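Local coordinates for cyanuric acid amidohydrolase (Azorhizobium caulinodans, PDB 4NQ3), which catalyses the hydrolytic opening of the s-triazine ring of cyanuric acid to carboxybiuret, a step in the breakdown of herbicides such as atrazine, at residues A190-I195 and A223-G228. Sequence-based numbering, arbitrary orientation.
Sequences ASALGI and ASCSSG. With BR8 (barbituric acid), chain C.
I195 lies against the methyl group of A223, with CD1 3.7 Å from A223 CB and the CG2 branch also touching that methyl. Its CG1 is anti to the carbonyl carbon (chi1 -69°) and the rest of the chain is extended, which carries CD1 along the strand until it also meets SG of C225 at 4.0 Å. The same side chain touches V153 and V155 of the neighbouring strand 150-157. One turn earlier, A192 CB comes 3.9 Å from A223 CB, so one methyl meets both A192 and I195. The thiol of C225 points at the same helix face: SG lies 3.8 Å from S191 CB and approaches the methyl of A192, while the hydroxyl of S191 is hydrogen-bonded to the carbonyl of S187 in its own helix. No hydrogen bond joins the two segments; the buried seam is apolar. Residues 190-195 of helix 180-199 run roughly antiparallel (152°) to strand 223-227, outermost within this chain in a mixed four-stranded sheet of the probable second repeating unit (RU B) of three. Shortening I195 to an alanine removes CD1 and CG2 and is likely to leave a gap beside A223 and C225 and weaken the packing on V153 and V155. Beyond C225 the strand turns from packing to chemistry. S226, the nucleophile, brings OG to 3.4 Å from N1 of barbituric acid and is hydrogen-bonded to K156, its partner in one of three potential Ser-Lys dyads. S227 grips the ligand through its backbone: its N donates to O8 over 2.6 Å in a nearly straight bond (167°), and its carbonyl O accepts from N1 at 2.8 Å. R188 also binds the ligand and touches C225, while Q339, a magnesium ligand, accepts a hydrogen bond from C225 N through OE1.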
loop_
_atom_site.group_PDB
_atom_site.type_symbol
_atom_site.label_atom_id
_atom_site.label_comp_id
_atom_site.label_asym_id
_atom_site.label_seq_id
_atom_site.Cartn_x
_atom_site.Cartn_y
_atom_site.Cartn_z
ATOM N N ALA A 190 13.309 18.989 -13.877
ATOM C CA ALA A 190 14.509 19.534 -14.506
ATOM C C ALA A 190 14.623 19.067 -15.952
ATOM O O ALA A 190 14.908 19.850 -16.842
ATOM C CB ALA A 190 15.735 19.162 -13.739
ATOM N N SER A 191 14.382 17.789 -16.186
ATOM C CA SER A 191 14.373 17.272 -17.545
ATOM C C SER A 191 13.342 17.973 -18.421
ATOM O O SER A 191 13.613 18.295 -19.574
ATOM C CB SER A 191 14.092 15.775 -17.532
ATOM O OG SER A 191 15.145 15.107 -16.869
ATOM N N ALA A 192 12.156 18.214 -17.880
ATOM C CA ALA A 192 11.115 18.873 -18.648
ATOM C C ALA A 192 11.551 20.295 -19.046
ATOM O O ALA A 192 11.362 20.719 -20.185
ATOM C CB ALA A 192 9.823 18.903 -17.853
ATOM N N LEU A 193 12.172 21.022 -18.123
ATOM C CA LEU A 193 12.617 22.375 -18.445
ATOM C C LEU A 193 13.708 22.314 -19.497
ATOM O O LEU A 193 13.807 23.183 -20.360
ATOM C CB LEU A 193 13.115 23.090 -17.197
ATOM C CG LEU A 193 11.899 23.455 -16.362
ATOM C CD1 LEU A 193 12.288 23.994 -14.994
ATOM C CD2 LEU A 193 11.031 24.414 -17.150
ATOM N N GLY A 194 14.528 21.269 -19.423
ATOM C CA GLY A 194 15.558 21.033 -20.419
ATOM C C GLY A 194 14.937 20.853 -21.793
ATOM O O GLY A 194 15.409 21.453 -22.766
ATOM N N ILE A 195 13.874 20.049 -21.879
ATOM C CA ILE A 195 13.144 19.915 -23.128
ATOM C C ILE A 195 12.579 21.269 -23.557
ATOM O O ILE A 195 12.666 21.661 -24.733
ATOM C CB ILE A 195 11.996 18.894 -23.005
ATOM C CG1 ILE A 195 12.567 17.487 -22.850
ATOM C CG2 ILE A 195 11.098 18.925 -24.231
ATOM C CD1 ILE A 195 11.557 16.484 -22.393
ATOM N N ALA A 223 7.028 17.954 -23.388
ATOM C CA ALA A 223 7.849 17.160 -22.483
ATOM C C ALA A 223 7.078 15.982 -21.898
ATOM O O ALA A 223 5.937 16.127 -21.458
ATOM C CB ALA A 223 8.409 18.045 -21.355
ATOM N N SER A 224 7.703 14.809 -21.908
ATOM C CA SER A 224 7.180 13.684 -21.151
ATOM C C SER A 224 8.321 12.970 -20.419
ATOM O O SER A 224 9.128 12.295 -21.026
ATOM C CB SER A 224 6.438 12.727 -22.057
ATOM O OG SER A 224 6.093 11.558 -21.342
ATOM N N CYS A 225 8.399 13.138 -19.106
ATOM C CA CYS A 225 9.530 12.609 -18.354
ATOM C C CYS A 225 9.156 11.507 -17.388
ATOM O O CYS A 225 8.141 11.585 -16.697
ATOM C CB CYS A 225 10.194 13.744 -17.618
ATOM S SG CYS A 225 10.613 15.009 -18.810
ATOM N N SER A 226 9.990 10.480 -17.353
ATOM C CA SER A 226 9.762 9.294 -16.545
ATOM C C SER A 226 11.057 8.959 -15.803
ATOM O O SER A 226 12.124 8.795 -16.420
ATOM C CB SER A 226 9.307 8.133 -17.430
ATOM O OG SER A 226 9.144 6.946 -16.691
ATOM N N SER A 227 10.969 8.902 -14.478
ATOM C CA SER A 227 12.142 8.724 -13.636
ATOM C C SER A 227 12.277 7.237 -13.268
ATOM O O SER A 227 11.299 6.509 -13.266
ATOM C CB SER A 227 12.027 9.619 -12.399
ATOM O OG SER A 227 13.204 9.615 -11.608
ATOM N N GLY A 228 13.485 6.770 -12.982
ATOM C CA GLY A 228 13.659 5.378 -12.641
ATOM C C GLY A 228 14.931 5.115 -11.868
ATOM O O GLY A 228 15.916 5.826 -11.999
HETATM N N1 BR8 C . 8.494 6.602 -13.337
HETATM C C2 BR8 C . 7.788 5.487 -13.632
HETATM O O2 BR8 C . 8.338 4.411 -13.507
HETATM N N3 BR8 C . 6.490 5.578 -14.048
HETATM C C4 BR8 C . 5.833 6.828 -14.182
HETATM O O4 BR8 C . 4.664 6.869 -14.552
HETATM C C5 BR8 C . 6.532 8.164 -13.920
HETATM C C6 BR8 C . 7.954 7.880 -13.458
HETATM O O8 BR8 C . 8.675 8.808 -13.169
#